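Inorganic polyphosphate/ATP-glucomannokinase (Arthrobacter sp., PDB 1WOQ) phosphorylates glucose and mannose as a sugar kinase of the ROK family, using inorganic polyphosphate or ATP as phosphoryl donor. Local coordinates at residues V29-G34 / G254-I259; A130-G135 / A156-G161. All coordinates share one frame; numbering follows the deposited sequence.

Contact 1: residues V29-G34 / G254-I259; sequences VDLKKG and GAAIEI
L31 leans across from the turn after strand 23-30 onto helix 250-262, where A256 and I257 receive it. With CG beside its own backbone N and anti to the carbonyl carbon (chi1 -72°), the chain from CB through CG is aimed at the helix, and the touching is left to the two methyls. L31 CD1 lies 4.0 Å from A256 O, against the helix backbone. L31 CD2 lies between two helix residues, 3.9 Å from I257 CG1 and 4.1 Å from A256 CB. The side chains of L31 and I257 pass each other at a slant. L31 also packs on A260, one turn further along the helix, and on L14 of the neighbouring strand. V29, two residues earlier and still in the strand, meets the same A256 methyl: V29 CB is 3.7 Å from A256 CB, with both V29 methyls spread close beside it. Strand and helix run close here, V29 CA and A256 CA being 6.6 Å apart. Facing away from the helix, D30 shapes the turn. D30 OD1 accepts from K32 N at 2.7 Å, an Asx turn, and from K33 N, which sits well above the carboxylate plane; D30 OD2 forms a salt bridge to K33 NZ at 2.8 Å, met on the syn side. D30 O also accepts from K33 N and G34 N, and G34 turns the chain with positive phi. The arrangement belongs to the actin-like ATPase fold of ROK kinases: the C-terminal helix packs beside the hairpin formed by strands 23-30 and 35-44 of the first sheet.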
loop_
_atom_site.group_PDB
_atom_site.type_symbol
_atom_site.label_atom_id
_atom_site.label_comp_id
_atom_site.label_asym_id
_atom_site.label_seq_id
_atom_site.Cartn_x
_atom_site.Cartn_y
_atom_site.Cartn_z
ATOM N N VAL A 29 8.927 11.303 -6.896
ATOM C CA VAL A 29 8.147 12.019 -5.898
ATOM C C VAL A 29 8.775 13.280 -5.329
ATOM O O VAL A 29 9.923 13.278 -4.883
ATOM C CB VAL A 29 7.802 11.080 -4.718
ATOM C CG1 VAL A 29 6.885 11.786 -3.725
ATOM C CG2 VAL A 29 7.140 9.809 -5.240
ATOM N N ASP A 30 7.995 14.355 -5.358
ATOM C CA ASP A 30 8.402 15.641 -4.806
ATOM C C ASP A 30 7.794 15.624 -3.405
ATOM O O ASP A 30 6.585 15.797 -3.251
ATOM C CB ASP A 30 7.792 16.784 -5.616
ATOM C CG ASP A 30 8.160 18.149 -5.068
ATOM O OD1 ASP A 30 8.121 18.328 -3.833
ATOM O OD2 ASP A 30 8.481 19.047 -5.872
ATOM N N LEU A 31 8.624 15.395 -2.393
ATOM C CA LEU A 31 8.133 15.319 -1.024
ATOM C C LEU A 31 7.608 16.637 -0.466
ATOM O O LEU A 31 6.968 16.660 0.585
ATOM C CB LEU A 31 9.215 14.739 -0.109
ATOM C CG LEU A 31 9.446 13.235 -0.325
ATOM C CD1 LEU A 31 10.546 12.728 0.588
ATOM C CD2 LEU A 31 8.150 12.483 -0.057
ATOM N N LYS A 32 7.863 17.731 -1.172
ATOM C CA LYS A 32 7.378 19.028 -0.724
ATOM C C LYS A 32 5.888 19.171 -1.010
ATOM O O LYS A 32 5.162 19.804 -0.243
ATOM C CB LYS A 32 8.157 20.153 -1.409
ATOM C CG LYS A 32 9.390 20.609 -0.639
ATOM C CD LYS A 32 10.312 19.451 -0.292
ATOM C CE LYS A 32 11.459 19.911 0.601
ATOM N NZ LYS A 32 12.364 18.784 0.969
ATOM N N LYS A 33 5.428 18.577 -2.108
ATOM C CA LYS A 33 4.016 18.657 -2.473
ATOM C C LYS A 33 3.288 17.331 -2.286
ATOM O O LYS A 33 2.060 17.289 -2.276
ATOM C CB LYS A 33 3.858 19.106 -3.930
ATOM C CG LYS A 33 4.450 20.468 -4.259
ATOM C CD LYS A 33 5.964 20.406 -4.372
ATOM C CE LYS A 33 6.541 21.729 -4.849
ATOM N NZ LYS A 33 8.017 21.654 -5.041
ATOM N N GLY A 34 4.045 16.249 -2.140
ATOM C CA GLY A 34 3.423 14.949 -1.973
ATOM C C GLY A 34 2.830 14.461 -3.279
ATOM O O GLY A 34 1.865 13.691 -3.293
ATOM N N GLY A 254 4.145 7.003 -0.552
ATOM C CA GLY A 254 4.491 6.482 0.759
ATOM C C GLY A 254 5.878 5.861 0.809
ATOM O O GLY A 254 6.571 5.955 1.819
ATOM N N ALA A 255 6.287 5.216 -0.280
ATOM C CA ALA A 255 7.603 4.589 -0.331
ATOM C C ALA A 255 8.693 5.655 -0.252
ATOM O O ALA A 255 9.722 5.455 0.389
ATOM C CB ALA A 255 7.752 3.781 -1.617
ATOM N N ALA A 256 8.456 6.788 -0.907
ATOM C CA ALA A 256 9.416 7.888 -0.901
ATOM C C ALA A 256 9.479 8.494 0.499
ATOM O O ALA A 256 10.559 8.797 1.010
ATOM C CB ALA A 256 9.009 8.946 -1.919
ATOM N N ILE A 257 8.313 8.670 1.116
ATOM C CA ILE A 257 8.251 9.218 2.468
ATOM C C ILE A 257 9.121 8.388 3.406
ATOM O O ILE A 257 9.904 8.935 4.175
ATOM C CB ILE A 257 6.802 9.204 3.027
ATOM C CG1 ILE A 257 5.951 10.248 2.302
ATOM C CG2 ILE A 257 6.819 9.468 4.535
ATOM C CD1 ILE A 257 4.491 10.238 2.715
ATOM N N GLU A 258 8.974 7.065 3.339
ATOM C CA GLU A 258 9.743 6.173 4.199
ATOM C C GLU A 258 11.245 6.399 4.044
ATOM O O GLU A 258 11.971 6.425 5.036
ATOM C CB GLU A 258 9.393 4.708 3.905
ATOM C CG GLU A 258 10.011 3.703 4.885
ATOM C CD GLU A 258 9.580 3.931 6.328
ATOM O OE1 GLU A 258 8.714 4.796 6.573
ATOM O OE2 GLU A 258 10.105 3.237 7.225
ATOM N N ILE A 259 11.716 6.553 2.808
ATOM C CA ILE A 259 13.141 6.800 2.580
ATOM C C ILE A 259 13.562 8.035 3.364
ATOM O O ILE A 259 14.543 8.011 4.108
ATOM C CB ILE A 259 13.458 7.089 1.099
ATOM C CG1 ILE A 259 13.240 5.842 0.252
ATOM C CG2 ILE A 259 14.903 7.582 0.965
ATOM C CD1 ILE A 259 13.540 6.070 -1.206
#

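Contact 2: residues A130-G135 / A156-G161; sequences AEARYG and AFIFDG
A132 and I158 meet methyl to methyl, A132 CB standing 4.1 Å from I158 CG2, and this light apolar touch carries most of the contact between helix 123-134 and strand 153-159. I158 CG2 points to the helix because it lies anti to the backbone N, CG1 being swung beside that N (chi1 -54°). Next to this pair the A132 methyl also faces the carbonyl of G161, with A132 CB 4.3 Å from G161 O, at the more exposed edge of the contact. That carbonyl belongs to a tight hairpin: D160 and G161, both with positive phi, have the backbone angles of a type I' turn and bend strand 153-159 back into strand 162-164. These strands form one margin of the second five-stranded sheet of the actin-like fold, while helix 123-134 is the element by which the chain crosses from the first sheet to the second. Both helix and strand start at the glucose pocket, with D123 and A124 at one and I153 and G154 at the other; the side chain of I158 lies about 13 Å from the bound sugar. On the strand side, I158 is held in place by backbone pairing with V144 and by packing on L163, and D160 OD1 takes the N-H of G142. F157, from the other surface of the sheet, meets F213 edge-to-face. On the helix side, the E131 chain is folded back (chi1 -72°, chi2 -57°), its buried carboxylate gripped by three backbone amides: OE1 accepts from A136 and V245, and OE2 from L246. R133 CG packs over the centre of the Y134 ring.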
loop_
_atom_site.group_PDB
_atom_site.type_symbol
_atom_site.label_atom_id
_atom_site.label_comp_id
_atom_site.label_asym_id
_atom_site.label_seq_id
_atom_site.Cartn_x
_atom_site.Cartn_y
_atom_site.Cartn_z
ATOM N N ALA A 130 1.454 8.079 3.335
ATOM C CA ALA A 130 1.010 9.092 2.389
ATOM C C ALA A 130 -0.279 9.778 2.850
ATOM O O ALA A 130 -0.382 10.997 2.784
ATOM C CB ALA A 130 0.814 8.472 1.013
ATOM N N GLU A 131 -1.258 9.000 3.310
ATOM C CA GLU A 131 -2.518 9.580 3.773
ATOM C C GLU A 131 -2.320 10.420 5.026
ATOM O O GLU A 131 -2.987 11.439 5.210
ATOM C CB GLU A 131 -3.559 8.489 4.064
ATOM C CG GLU A 131 -4.140 7.818 2.835
ATOM C CD GLU A 131 -4.779 8.805 1.868
ATOM O OE1 GLU A 131 -5.656 9.587 2.293
ATOM O OE2 GLU A 131 -4.404 8.792 0.680
ATOM N N ALA A 132 -1.411 9.986 5.892
ATOM C CA ALA A 132 -1.138 10.701 7.133
ATOM C C ALA A 132 -0.471 12.051 6.883
ATOM O O ALA A 132 -0.768 13.046 7.558
ATOM C CB ALA A 132 -0.251 9.847 8.036
ATOM N N ARG A 133 0.421 12.084 5.900
ATOM C CA ARG A 133 1.171 13.294 5.574
ATOM C C ARG A 133 0.531 14.227 4.552
ATOM O O ARG A 133 0.570 15.450 4.721
ATOM C CB ARG A 133 2.574 12.898 5.097
ATOM C CG ARG A 133 3.359 13.999 4.397
ATOM C CD ARG A 133 3.698 15.158 5.317
ATOM N NE ARG A 133 4.379 16.223 4.584
ATOM C CZ ARG A 133 4.859 17.329 5.140
ATOM N NH1 ARG A 133 5.462 18.240 4.387
ATOM N NH2 ARG A 133 4.740 17.527 6.447
ATOM N N TYR A 134 -0.061 13.659 3.506
ATOM C CA TYR A 134 -0.659 14.456 2.438
ATOM C C TYR A 134 -2.141 14.213 2.189
ATOM O O TYR A 134 -2.745 14.906 1.366
ATOM C CB TYR A 134 0.068 14.175 1.120
ATOM C CG TYR A 134 1.571 14.273 1.188
ATOM C CD1 TYR A 134 2.204 15.511 1.300
ATOM C CD2 TYR A 134 2.366 13.127 1.112
ATOM C CE1 TYR A 134 3.594 15.605 1.332
ATOM C CE2 TYR A 134 3.752 13.211 1.143
ATOM C CZ TYR A 134 4.360 14.454 1.251
ATOM O OH TYR A 134 5.734 14.543 1.272
ATOM N N GLY A 135 -2.725 13.237 2.875
ATOM C CA GLY A 135 -4.121 12.920 2.631
ATOM C C GLY A 135 -5.138 13.109 3.741
ATOM O O GLY A 135 -5.057 14.044 4.533
ATOM N N ALA A 156 -2.899 0.036 7.330
ATOM C CA ALA A 156 -1.816 0.855 7.848
ATOM C C ALA A 156 -2.333 1.372 9.186
ATOM O O ALA A 156 -3.393 2.003 9.246
ATOM C CB ALA A 156 -1.529 2.029 6.915
ATOM N N PHE A 157 -1.598 1.087 10.252
ATOM C CA PHE A 157 -1.983 1.529 11.588
ATOM C C PHE A 157 -1.213 2.814 11.881
ATOM O O PHE A 157 0.009 2.798 12.033
ATOM C CB PHE A 157 -1.632 0.441 12.613
ATOM C CG PHE A 157 -2.349 0.585 13.932
ATOM C CD1 PHE A 157 -3.186 -0.430 14.391
ATOM C CD2 PHE A 157 -2.179 1.722 14.717
ATOM C CE1 PHE A 157 -3.845 -0.314 15.620
ATOM C CE2 PHE A 157 -2.832 1.853 15.944
ATOM C CZ PHE A 157 -3.666 0.831 16.397
ATOM N N ILE A 158 -1.935 3.928 11.937
ATOM C CA ILE A 158 -1.337 5.230 12.205
ATOM C C ILE A 158 -1.771 5.703 13.595
ATOM O O ILE A 158 -2.943 5.593 13.946
ATOM C CB ILE A 158 -1.809 6.290 11.169
ATOM C CG1 ILE A 158 -1.540 5.803 9.741
ATOM C CG2 ILE A 158 -1.097 7.621 11.414
ATOM C CD1 ILE A 158 -0.074 5.554 9.431
ATOM N N PHE A 159 -0.825 6.199 14.387
ATOM C CA PHE A 159 -1.145 6.719 15.715
ATOM C C PHE A 159 -0.423 8.045 15.910
ATOM O O PHE A 159 0.808 8.106 15.865
ATOM C CB PHE A 159 -0.731 5.751 16.823
ATOM C CG PHE A 159 -1.184 6.188 18.189
ATOM C CD1 PHE A 159 -2.536 6.200 18.512
ATOM C CD2 PHE A 159 -0.266 6.646 19.131
ATOM C CE1 PHE A 159 -2.977 6.663 19.750
ATOM C CE2 PHE A 159 -0.696 7.112 20.376
ATOM C CZ PHE A 159 -2.054 7.120 20.684
ATOM N N ASP A 160 -1.196 9.104 16.131
ATOM C CA ASP A 160 -0.636 10.440 16.301
ATOM C C ASP A 160 0.227 10.794 15.094
ATOM O O ASP A 160 1.291 11.408 15.226
ATOM C CB ASP A 160 0.195 10.529 17.589
ATOM C CG ASP A 160 -0.666 10.660 18.837
ATOM O OD1 ASP A 160 -1.880 10.918 18.708
ATOM O OD2 ASP A 160 -0.121 10.517 19.953
ATOM N N GLY A 161 -0.237 10.388 13.916
ATOM C CA GLY A 161 0.477 10.678 12.684
ATOM C C GLY A 161 1.709 9.834 12.412
ATOM O O GLY A 161 2.392 10.037 11.403
#

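In the fold
Along the chain the segments come in the order 29-34, 130-135, 156-161, 254-259, so contact 2 falls wholly between the two halves of contact 1. Their centres are 13 Å apart, and helix 123-134 bridges them: A132 belongs to contact 2, whereas A130 and Y134 lie against I257 of contact 1, with I257 CD1 3.4 Å from Y134 CE2. Y134 OH probably also hydrogen-bonds the carbonyl of L31, at 2.5 Å between Y134 OH and L31 O. Contact 1 sits beside the first five-stranded sheet and contact 2 at the second. Helices 123-134 and 250-262 thus pack on each other where the two halves of the kinase meet, between which glucose binds.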